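Local coordinates for protein probable dehydrogenase (Bordetella bronchiseptica, PDB 3MOI) that is a probable NAD-dependent oxidoreductase of the Gfo/Idh/MocA type, likely to move hydride between a nicotinamide cofactor and a substrate not yet identified, at residues I70-P73 with E79-V82; S72-H77 with L97-D102; Q83-G88 with E109-A114. One frame throughout, in Å; residues are numbered along the deposited sequence.

Interaction 1. Residues I70-P73 with E79-V82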
ATOM      1  N   ILE A  70      26.219 -19.123   9.246  1.00 34.65           N
ATOM      2  CA  ILE A  70      26.819 -19.111   7.913  1.00 34.13           C
ATOM      3  C   ILE A  70      26.440 -17.805   7.248  1.00 33.69           C
ATOM      4  O   ILE A  70      25.289 -17.651   6.906  1.00 33.75           O
ATOM      5  CB  ILE A  70      26.277 -20.284   7.025  1.00 34.24           C
ATOM      6  CG1 ILE A  70      26.805 -21.639   7.553  1.00 32.87           C
ATOM      7  CG2 ILE A  70      26.668 -20.090   5.560  1.00 31.75           C
ATOM      8  CD1 ILE A  70      26.143 -22.857   6.881  1.00 29.20           C
ATOM      9  N   ALA A  71      27.390 -16.867   7.138  1.00 33.01           N
ATOM     10  CA  ALA A  71      27.149 -15.569   6.566  1.00 32.37           C
ATOM     11  C   ALA A  71      28.083 -15.330   5.403  1.00 31.95           C
ATOM     12  O   ALA A  71      28.439 -14.188   5.123  1.00 30.73           O
ATOM     13  CB  ALA A  71      27.336 -14.460   7.617  1.00 32.06           C
ATOM     14  N   SER A  72      28.447 -16.398   4.712  1.00 31.62           N
ATOM     15  CA  SER A  72      29.284 -16.275   3.528  1.00 32.38           C
ATOM     16  C   SER A  72      28.478 -15.735   2.378  1.00 32.34           C
ATOM     17  O   SER A  72      27.284 -15.781   2.412  1.00 33.14           O
ATOM     18  CB  SER A  72      29.832 -17.636   3.152  1.00 32.66           C
ATOM     19  OG  SER A  72      28.852 -18.612   3.320  1.00 34.71           O
ATOM     20  N   PRO A  73      29.128 -15.244   1.325  1.00 33.14           N
ATOM     21  CA  PRO A  73      28.336 -14.859   0.109  1.00 33.04           C
ATOM     22  C   PRO A  73      27.436 -16.005  -0.378  1.00 34.12           C
ATOM     23  O   PRO A  73      27.881 -17.146  -0.394  1.00 33.78           O
ATOM     24  CB  PRO A  73      29.406 -14.579  -0.933  1.00 32.69           C
ATOM     25  CG  PRO A  73      30.748 -14.450  -0.144  1.00 33.14           C
ATOM     26  CD  PRO A  73      30.584 -15.272   1.085  1.00 32.50           C
ATOM     27  N   GLU A  79      27.305 -25.357  -0.336  1.00 33.41           N
ATOM     28  CA  GLU A  79      28.365 -26.245   0.135  1.00 34.80           C
ATOM     29  C   GLU A  79      28.665 -26.008   1.618  1.00 33.20           C
ATOM     30  O   GLU A  79      29.041 -26.915   2.310  1.00 31.48           O
ATOM     31  CB  GLU A  79      29.651 -26.102  -0.698  1.00 36.14           C
ATOM     32  CG  GLU A  79      30.343 -24.736  -0.522  1.00 39.62           C
ATOM     33  CD  GLU A  79      31.442 -24.484  -1.571  1.00 45.35           C
ATOM     34  OE1 GLU A  79      32.649 -24.729  -1.153  1.00 46.31           O
ATOM     35  OE2 GLU A  79      31.089 -24.064  -2.765  1.00 39.97           O
ATOM     36  N   HIS A  80      28.485 -24.787   2.088  1.00 32.39           N
ATOM     37  CA  HIS A  80      28.739 -24.524   3.507  1.00 32.81           C
ATOM     38  C   HIS A  80      27.695 -25.283   4.351  1.00 31.57           C
ATOM     39  O   HIS A  80      28.001 -25.890   5.362  1.00 31.19           O
ATOM     40  CB  HIS A  80      28.747 -23.005   3.817  1.00 33.47           C
ATOM     41  CG  HIS A  80      30.040 -22.301   3.518  1.00 33.60           C
ATOM     42  ND1 HIS A  80      30.141 -20.916   3.496  1.00 35.78           N
ATOM     43  CD2 HIS A  80      31.289 -22.777   3.273  1.00 34.15           C
ATOM     44  CE1 HIS A  80      31.398 -20.576   3.244  1.00 37.73           C
ATOM     45  NE2 HIS A  80      32.116 -21.686   3.102  1.00 37.07           N
ATOM     46  N   VAL A  81      26.464 -25.325   3.871  1.00 30.68           N
ATOM     47  CA  VAL A  81      25.414 -26.015   4.592  1.00 29.14           C
ATOM     48  C   VAL A  81      25.596 -27.520   4.555  1.00 30.59           C
ATOM     49  O   VAL A  81      25.449 -28.210   5.587  1.00 31.61           O
ATOM     50  CB  VAL A  81      24.040 -25.578   4.085  1.00 29.00           C
ATOM     51  CG1 VAL A  81      22.999 -26.664   4.339  1.00 23.78           C
ATOM     52  CG2 VAL A  81      23.667 -24.206   4.741  1.00 25.45           C
ATOM     53  N   VAL A  82      25.923 -28.059   3.394  1.00 31.07           N
ATOM     54  CA  VAL A  82      26.224 -29.470   3.331  1.00 31.49           C
ATOM     55  C   VAL A  82      27.387 -29.833   4.216  1.00 32.69           C
ATOM     56  O   VAL A  82      27.377 -30.821   4.924  1.00 33.78           O
ATOM     57  CB  VAL A  82      26.520 -29.886   1.901  1.00 32.41           C
ATOM     58  CG1 VAL A  82      27.093 -31.316   1.861  1.00 29.38           C
ATOM     59  CG2 VAL A  82      25.207 -29.704   1.080  1.00 30.10           C
TER

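Interaction 2. Residues S72-H77 with L97-D102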
ATOM      1  N   SER A  72      28.447 -16.398   4.712  1.00 31.62           N
ATOM      2  CA  SER A  72      29.284 -16.275   3.528  1.00 32.38           C
ATOM      3  C   SER A  72      28.478 -15.735   2.378  1.00 32.34           C
ATOM      4  O   SER A  72      27.284 -15.781   2.412  1.00 33.14           O
ATOM      5  CB  SER A  72      29.832 -17.636   3.152  1.00 32.66           C
ATOM      6  OG  SER A  72      28.852 -18.612   3.320  1.00 34.71           O
ATOM      7  N   PRO A  73      29.128 -15.244   1.325  1.00 33.14           N
ATOM      8  CA  PRO A  73      28.336 -14.859   0.109  1.00 33.04           C
ATOM      9  C   PRO A  73      27.436 -16.005  -0.378  1.00 34.12           C
ATOM     10  O   PRO A  73      27.881 -17.146  -0.394  1.00 33.78           O
ATOM     11  CB  PRO A  73      29.406 -14.579  -0.933  1.00 32.69           C
ATOM     12  CG  PRO A  73      30.748 -14.450  -0.144  1.00 33.14           C
ATOM     13  CD  PRO A  73      30.584 -15.272   1.085  1.00 32.50           C
ATOM     14  N   HIS A  74      26.218 -15.703  -0.825  1.00 34.76           N
ATOM     15  CA  HIS A  74      25.237 -16.733  -1.099  1.00 35.79           C
ATOM     16  C   HIS A  74      25.661 -17.876  -1.988  1.00 36.43           C
ATOM     17  O   HIS A  74      25.168 -18.991  -1.836  1.00 38.85           O
ATOM     18  CB  HIS A  74      23.962 -16.124  -1.671  1.00 36.26           C
ATOM     19  CG  HIS A  74      24.138 -15.533  -3.027  1.00 36.68           C
ATOM     20  ND1 HIS A  74      24.095 -16.295  -4.174  1.00 37.32           N
ATOM     21  CD2 HIS A  74      24.356 -14.255  -3.421  1.00 37.62           C
ATOM     22  CE1 HIS A  74      24.330 -15.518  -5.219  1.00 38.73           C
ATOM     23  NE2 HIS A  74      24.478 -14.274  -4.789  1.00 41.22           N
ATOM     24  N   GLN A  75      26.537 -17.611  -2.930  1.00 36.94           N
ATOM     25  CA  GLN A  75      27.101 -18.624  -3.856  1.00 37.58           C
ATOM     26  C   GLN A  75      27.798 -19.767  -3.123  1.00 35.94           C
ATOM     27  O   GLN A  75      28.046 -20.820  -3.683  1.00 34.92           O
ATOM     28  CB  GLN A  75      28.145 -17.950  -4.809  1.00 38.63           C
ATOM     29  CG  GLN A  75      28.529 -16.438  -4.400  1.00 42.55           C
ATOM     30  CD  GLN A  75      29.870 -16.027  -4.980  1.00 50.25           C
ATOM     31  OE1 GLN A  75      30.519 -16.840  -5.642  1.00 54.63           O
ATOM     32  NE2 GLN A  75      30.305 -14.764  -4.739  1.00 52.08           N
ATOM     33  N   PHE A  76      28.196 -19.504  -1.893  1.00 35.31           N
ATOM     34  CA  PHE A  76      28.845 -20.495  -1.049  1.00 35.19           C
ATOM     35  C   PHE A  76      27.907 -21.175  -0.075  1.00 34.32           C
ATOM     36  O   PHE A  76      28.315 -22.084   0.615  1.00 35.10           O
ATOM     37  CB  PHE A  76      29.993 -19.846  -0.281  1.00 35.76           C
ATOM     38  CG  PHE A  76      31.124 -19.438  -1.151  1.00 38.12           C
ATOM     39  CD1 PHE A  76      32.000 -20.387  -1.640  1.00 42.94           C
ATOM     40  CD2 PHE A  76      31.287 -18.116  -1.532  1.00 39.57           C
ATOM     41  CE1 PHE A  76      33.055 -20.017  -2.488  1.00 44.58           C
ATOM     42  CE2 PHE A  76      32.287 -17.737  -2.379  1.00 39.69           C
ATOM     43  CZ  PHE A  76      33.198 -18.686  -2.852  1.00 42.33           C
ATOM     44  N   HIS A  77      26.642 -20.762   0.004  1.00 33.97           N
ATOM     45  CA  HIS A  77      25.756 -21.319   1.032  1.00 32.97           C
ATOM     46  C   HIS A  77      25.507 -22.804   0.905  1.00 32.71           C
ATOM     47  O   HIS A  77      25.564 -23.525   1.882  1.00 34.27           O
ATOM     48  CB  HIS A  77      24.445 -20.622   1.042  1.00 33.05           C
ATOM     49  CG  HIS A  77      24.504 -19.234   1.566  1.00 30.86           C
ATOM     50  ND1 HIS A  77      23.431 -18.378   1.487  1.00 29.32           N
ATOM     51  CD2 HIS A  77      25.479 -18.555   2.194  1.00 32.48           C
ATOM     52  CE1 HIS A  77      23.752 -17.227   2.049  1.00 33.10           C
ATOM     53  NE2 HIS A  77      24.992 -17.300   2.472  1.00 32.36           N
ATOM     54  N   LEU A  97      19.019 -17.640   0.876  1.00 40.79           N
ATOM     55  CA  LEU A  97      19.356 -19.071   1.052  1.00 40.42           C
ATOM     56  C   LEU A  97      20.266 -19.524  -0.100  1.00 40.18           C
ATOM     57  O   LEU A  97      21.408 -19.938   0.146  1.00 41.18           O
ATOM     58  CB  LEU A  97      18.096 -19.944   1.023  1.00 40.06           C
ATOM     59  CG  LEU A  97      17.873 -21.148   1.940  1.00 40.93           C
ATOM     60  CD1 LEU A  97      17.238 -22.316   1.196  1.00 41.18           C
ATOM     61  CD2 LEU A  97      19.088 -21.596   2.724  1.00 43.20           C
ATOM     62  N   THR A  98      19.729 -19.463  -1.329  1.00 38.85           N
ATOM     63  CA  THR A  98      20.394 -19.814  -2.550  1.00 38.64           C
ATOM     64  C   THR A  98      19.558 -19.158  -3.618  1.00 38.69           C
ATOM     65  O   THR A  98      18.387 -18.847  -3.374  1.00 37.10           O
ATOM     66  CB  THR A  98      20.161 -21.239  -3.023  1.00 39.64           C
ATOM     67  OG1 THR A  98      19.390 -22.004  -2.077  1.00 44.30           O
ATOM     68  CG2 THR A  98      21.380 -21.865  -3.461  1.00 35.57           C
ATOM     69  N   LEU A  99      20.114 -19.111  -4.836  1.00 37.84           N
ATOM     70  CA  LEU A  99      19.404 -18.674  -6.017  1.00 37.66           C
ATOM     71  C   LEU A  99      18.848 -19.865  -6.795  1.00 36.36           C
ATOM     72  O   LEU A  99      18.041 -19.688  -7.708  1.00 35.53           O
ATOM     73  CB  LEU A  99      20.361 -17.940  -6.937  1.00 39.03           C
ATOM     74  CG  LEU A  99      20.598 -16.423  -6.864  1.00 42.30           C
ATOM     75  CD1 LEU A  99      20.398 -15.847  -5.471  1.00 40.72           C
ATOM     76  CD2 LEU A  99      21.993 -16.100  -7.495  1.00 43.15           C
ATOM     77  N   SER A 100      19.232 -21.066  -6.409  1.00 34.67           N
ATOM     78  CA  SER A 100      18.989 -22.243  -7.232  1.00 34.91           C
ATOM     79  C   SER A 100      18.078 -23.344  -6.550  1.00 34.87           C
ATOM     80  O   SER A 100      18.409 -23.890  -5.523  1.00 34.71           O
ATOM     81  CB  SER A 100      20.355 -22.810  -7.594  1.00 33.32           C
ATOM     82  OG  SER A 100      20.327 -24.202  -7.668  1.00 34.18           O
ATOM     83  N   ARG A 101      16.970 -23.701  -7.161  1.00 34.39           N
ATOM     84  CA  ARG A 101      16.163 -24.744  -6.604  1.00 34.81           C
ATOM     85  C   ARG A 101      16.895 -26.064  -6.345  1.00 34.49           C
ATOM     86  O   ARG A 101      16.677 -26.707  -5.309  1.00 34.08           O
ATOM     87  CB  ARG A 101      15.003 -24.973  -7.519  1.00 36.27           C
ATOM     88  CG  ARG A 101      13.978 -23.770  -7.580  1.00 41.13           C
ATOM     89  CD  ARG A 101      13.098 -23.830  -8.800  1.00 51.01           C
ATOM     90  NE  ARG A 101      11.723 -24.197  -8.428  1.00 60.17           N
ATOM     91  CZ  ARG A 101      11.201 -25.434  -8.383  1.00 64.08           C
ATOM     92  NH1 ARG A 101      11.941 -26.503  -8.695  1.00 64.68           N
ATOM     93  NH2 ARG A 101       9.910 -25.591  -8.007  1.00 64.21           N
ATOM     94  N   ASP A 102      17.752 -26.478  -7.265  1.00 33.96           N
ATOM     95  CA  ASP A 102      18.529 -27.682  -7.089  1.00 33.88           C
ATOM     96  C   ASP A 102      19.414 -27.581  -5.851  1.00 32.76           C
ATOM     97  O   ASP A 102      19.553 -28.546  -5.067  1.00 31.57           O
ATOM     98  CB  ASP A 102      19.454 -27.921  -8.291  1.00 34.35           C
ATOM     99  CG  ASP A 102      18.716 -28.267  -9.569  1.00 39.46           C
ATOM    100  OD1 ASP A 102      17.618 -28.888  -9.538  1.00 42.65           O
ATOM    101  OD2 ASP A 102      19.292 -27.957 -10.657  1.00 47.37           O
TER
HETATM  102  O   HOH W   1      23.289 -19.087  -5.151  1.00 45.63           O

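Interaction 3. Residues Q83-G88 with E109-A114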
ATOM      1  N   GLN A  83      28.410 -29.027   4.200  1.00 33.97           N
ATOM      2  CA  GLN A  83      29.571 -29.369   4.975  1.00 35.04           C
ATOM      3  C   GLN A  83      29.239 -29.380   6.469  1.00 35.14           C
ATOM      4  O   GLN A  83      29.612 -30.326   7.181  1.00 35.90           O
ATOM      5  CB  GLN A  83      30.692 -28.374   4.740  1.00 35.43           C
ATOM      6  CG  GLN A  83      31.557 -28.622   3.585  1.00 37.37           C
ATOM      7  CD  GLN A  83      32.496 -27.463   3.408  1.00 40.15           C
ATOM      8  OE1 GLN A  83      33.547 -27.429   4.005  1.00 47.50           O
ATOM      9  NE2 GLN A  83      32.099 -26.488   2.641  1.00 41.72           N
ATOM     10  N   ALA A  84      28.550 -28.352   6.957  1.00 34.63           N
ATOM     11  CA  ALA A  84      28.221 -28.334   8.390  1.00 34.31           C
ATOM     12  C   ALA A  84      27.331 -29.511   8.762  1.00 34.14           C
ATOM     13  O   ALA A  84      27.550 -30.152   9.783  1.00 32.84           O
ATOM     14  CB  ALA A  84      27.567 -27.043   8.791  1.00 34.04           C
ATOM     15  N   SER A  85      26.349 -29.805   7.910  1.00 34.39           N
ATOM     16  CA  SER A  85      25.441 -30.918   8.171  1.00 35.35           C
ATOM     17  C   SER A  85      26.166 -32.211   8.314  1.00 36.17           C
ATOM     18  O   SER A  85      25.775 -33.034   9.141  1.00 36.96           O
ATOM     19  CB  SER A  85      24.508 -31.138   7.006  1.00 35.06           C
ATOM     20  OG  SER A  85      23.658 -30.067   6.862  1.00 37.10           O
ATOM     21  N   GLU A  86      27.181 -32.414   7.466  1.00 36.91           N
ATOM     22  CA  GLU A  86      27.936 -33.675   7.464  1.00 38.65           C
ATOM     23  C   GLU A  86      28.757 -33.813   8.767  1.00 37.37           C
ATOM     24  O   GLU A  86      29.018 -34.921   9.174  1.00 36.50           O
ATOM     25  CB  GLU A  86      28.746 -33.893   6.147  1.00 39.21           C
ATOM     26  CG  GLU A  86      27.738 -33.997   4.970  1.00 44.65           C
ATOM     27  CD  GLU A  86      28.280 -34.409   3.581  1.00 52.88           C
ATOM     28  OE1 GLU A  86      29.515 -34.219   3.276  1.00 53.00           O
ATOM     29  OE2 GLU A  86      27.384 -34.875   2.794  1.00 54.38           O
ATOM     30  N   GLN A  87      29.055 -32.699   9.441  1.00 36.41           N
ATOM     31  CA  GLN A  87      29.630 -32.774  10.767  1.00 36.67           C
ATOM     32  C   GLN A  87      28.628 -32.895  11.932  1.00 36.07           C
ATOM     33  O   GLN A  87      29.065 -32.926  13.081  1.00 36.16           O
ATOM     34  CB  GLN A  87      30.544 -31.598  11.031  1.00 36.18           C
ATOM     35  CG  GLN A  87      31.753 -31.513  10.134  1.00 38.83           C
ATOM     36  CD  GLN A  87      32.641 -32.776  10.211  1.00 41.50           C
ATOM     37  OE1 GLN A  87      33.105 -33.176  11.310  1.00 47.26           O
ATOM     38  NE2 GLN A  87      32.887 -33.388   9.055  1.00 34.49           N
ATOM     39  N   GLY A  88      27.324 -32.978  11.665  1.00 35.06           N
ATOM     40  CA  GLY A  88      26.305 -32.916  12.760  1.00 34.42           C
ATOM     41  C   GLY A  88      26.223 -31.563  13.521  1.00 35.27           C
ATOM     42  O   GLY A  88      25.977 -31.527  14.743  1.00 36.05           O
ATOM     43  N   GLU A 109      18.203 -32.048   1.689  1.00 33.42           N
ATOM     44  CA  GLU A 109      18.480 -33.454   1.783  1.00 33.62           C
ATOM     45  C   GLU A 109      19.619 -33.692   2.780  1.00 31.65           C
ATOM     46  O   GLU A 109      19.532 -34.551   3.659  1.00 29.98           O
ATOM     47  CB  GLU A 109      18.696 -34.027   0.382  1.00 34.52           C
ATOM     48  CG  GLU A 109      17.412 -33.913  -0.503  1.00 40.08           C
ATOM     49  CD  GLU A 109      17.578 -34.214  -2.041  1.00 47.61           C
ATOM     50  OE1 GLU A 109      18.710 -34.171  -2.595  1.00 51.31           O
ATOM     51  OE2 GLU A 109      16.538 -34.499  -2.707  1.00 51.81           O
ATOM     52  N   ALA A 110      20.613 -32.827   2.734  1.00 30.71           N
ATOM     53  CA  ALA A 110      21.732 -32.923   3.672  1.00 30.21           C
ATOM     54  C   ALA A 110      21.293 -32.672   5.126  1.00 29.63           C
ATOM     55  O   ALA A 110      21.660 -33.417   6.039  1.00 30.10           O
ATOM     56  CB  ALA A 110      22.840 -31.952   3.277  1.00 29.66           C
ATOM     57  N   VAL A 111      20.500 -31.643   5.340  1.00 29.10           N
ATOM     58  CA  VAL A 111      20.065 -31.299   6.692  1.00 29.14           C
ATOM     59  C   VAL A 111      19.214 -32.405   7.239  1.00 29.84           C
ATOM     60  O   VAL A 111      19.447 -32.831   8.366  1.00 31.27           O
ATOM     61  CB  VAL A 111      19.323 -29.921   6.715  1.00 29.73           C
ATOM     62  CG1 VAL A 111      18.463 -29.763   7.920  1.00 27.51           C
ATOM     63  CG2 VAL A 111      20.354 -28.788   6.555  1.00 26.78           C
ATOM     64  N   GLU A 112      18.291 -32.924   6.439  1.00 30.27           N
ATOM     65  CA  GLU A 112      17.347 -33.944   6.909  1.00 31.13           C
ATOM     66  C   GLU A 112      18.041 -35.245   7.193  1.00 33.04           C
ATOM     67  O   GLU A 112      17.849 -35.794   8.246  1.00 35.86           O
ATOM     68  CB  GLU A 112      16.141 -34.110   5.950  1.00 30.42           C
ATOM     69  CG  GLU A 112      15.292 -32.868   6.001  1.00 32.08           C
ATOM     70  CD  GLU A 112      14.070 -32.818   5.070  1.00 33.82           C
ATOM     71  OE1 GLU A 112      13.872 -33.671   4.183  1.00 35.11           O
ATOM     72  OE2 GLU A 112      13.304 -31.846   5.222  1.00 32.28           O
ATOM     73  N   ARG A 113      18.895 -35.714   6.301  1.00 34.46           N
ATOM     74  CA  ARG A 113      19.687 -36.914   6.526  1.00 35.51           C
ATOM     75  C   ARG A 113      20.654 -36.766   7.686  1.00 33.75           C
ATOM     76  O   ARG A 113      20.948 -37.692   8.400  1.00 33.51           O
ATOM     77  CB  ARG A 113      20.450 -37.234   5.204  1.00 37.21           C
ATOM     78  CG  ARG A 113      21.533 -38.428   5.197  1.00 43.16           C
ATOM     79  CD  ARG A 113      22.418 -38.454   3.811  1.00 48.24           C
ATOM     80  NE  ARG A 113      21.539 -38.084   2.654  1.00 52.69           N
ATOM     81  CZ  ARG A 113      21.668 -37.030   1.816  1.00 54.39           C
ATOM     82  NH1 ARG A 113      22.698 -36.163   1.878  1.00 54.83           N
ATOM     83  NH2 ARG A 113      20.739 -36.847   0.869  1.00 54.14           N
ATOM     84  N   ALA A 114      21.190 -35.601   7.903  1.00 32.92           N
ATOM     85  CA  ALA A 114      22.010 -35.475   9.091  1.00 33.05           C
ATOM     86  C   ALA A 114      21.190 -35.383  10.421  1.00 33.54           C
ATOM     87  O   ALA A 114      21.742 -35.626  11.495  1.00 34.74           O
ATOM     88  CB  ALA A 114      22.998 -34.277   8.977  1.00 32.11           C
TER

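Interaction 1. Residues I70-P73 with E79-V82
S72 and H80 make the polar half of this contact, through a single side-chain hydrogen bond: S72 OG and H80 ND1 are 2.6 Å apart. The hydroxyl arrives at the edge of the imidazole, close to the ring plane. With chi1 at 40°, S72 OG sits between its own backbone N and carbonyl carbon, and the serine also brings its methylene to the ring edge, S72 CB lying 3.3 Å from H80 CE1. The bond ties the loop that follows strand 67-70 to the early part of helix 77-86.

The apolar half belongs to I70, whose two branches divide the work. I70 CG2 rests 4.0 Å from H80 CB, at the root of the histidine side chain. The longer arm, extended by a chi2 of 171°, carries I70 CD1 along to V81 CG2, a methyl-to-methyl approach of 3.5 Å, and to the helix backbone at H80 C, 3.8 Å away. The I70 and V81 side chains cross at about a right angle. Both also pack on V93 of strand 90-93, so the helix is seated on the sheet beneath it. Strand, loop and returning helix form the first half of a beta-alpha-beta crossover between strands 67-70 and 90-93 of the Rossmann fold.

Interaction 2. Residues S72-H77 with L97-D102
The carbonyl oxygen of L97 accepts the direct hydrogen bond of this contact from H77, with L97 O 2.9 Å from H77 ND1 and an N-H...O angle of 147°. It lies exactly in the imidazole plane, but the nitrogen approaches it from well above the carbonyl plane, 45° out of it. Beside this bond, H74 meets L99 through a CH-pi contact. L99 CD1 lies over one face of the H74 ring, 4.2 Å from its centroid and displaced toward the rim, while L99 CD2 closes on H74 CE1 at 3.3 Å. A chi1 of 67° swings the H74 ring to where the leucine fork can cover it. A water at the ring edge, in its plane, lies 3.1 Å from H74 ND1 and accepts a bond from L99 N, giving the two residues a second, polar connection.

Segment 72-77 follows one strand of the Rossmann sheet and segment 97-102 follows the next, directly after the Glu-Lys-Pro signature of Gfo/Idh/MocA-type dehydrogenases; H77 ND1 also makes a weak bond to P96 O of that signature.

Further out, the H77 ring is steadied from two directions. H74 CA sits 3.4 Å above the centre of one face, and H77 NE2 makes a weak bond to S72 O. The far nitrogen of H74, NE2, is hydrogen-bonded to K170 O. On the opposing segment, S100 is the N-cap of helix 101-114, its OG bonded to E103 N.

Interaction 3. Residues Q83-G88 with E109-A114
The two helical segments come closest at S85 and V111, whose CA atoms are 5.6 Å apart, a close spacing for neighbouring helices. Segment 83-88 covers the last turn of helix 77-86 and the exit from it, which G88 makes in a Schellman motif: its positive phi of 65° turns the chain, and G88 N bonds back to S85 O. Segment 109-114 is the last part of helix 101-114, still regularly hydrogen-bonded, as in A114 N to A110 O.

Small side chains fill the interface. S85 points at the other helix and settles between A110, V111 and A114. Its methylene touches A110 O, with S85 CB 3.8 Å away, and stands 4.0 Å from A114 CB. The hydroxyl lies against the valine, S85 OG being 3.6 Å from V111 CG2. A chi1 of -66° sets OG anti to the serine's own carbonyl carbon, and from there it is hydrogen-bonded to V81 O one turn earlier in the same helix. The A114 methyl lies against the S85 carbonyl, though A114 CB to S85 O, at 3.0 Å, is shorter than a normal contact and doubtful in detail. At the margin, E86 OE2 and R113 NH1 remain 4.9 Å apart, opposite charges near each other but not in contact. Behind the pair, S85 and V111 both pack on V116.

No hydrogen bond joins the two segments. With the serine hydroxyl satisfied inside its own helix, S85 behaves toward its neighbour much as a small apolar residue would, and the segments meet here through van der Waals packing.

In the fold
All three contacts lie in the Rossmann domain, around helices 77-86 and 101-114: interaction 1 uses the first, interaction 3 joins both. Interactions 1 and 2 begin from the same loop and touch where I70 CG2 meets H77 CD2. Interactions 1 and 3 follow one another along helix 77-86, V82 packing on A110 and V81 on V111. Interactions 2 and 3 use opposite ends of helix 101-114 without touching. Chemistry changes along the way: near the start of the helices, histidines, a serine, a carbonyl and a water mix polar bonds with packing, whereas the far ends rely on small side chains. Interactions 1 and 3 are buried; interaction 2 is only partly so.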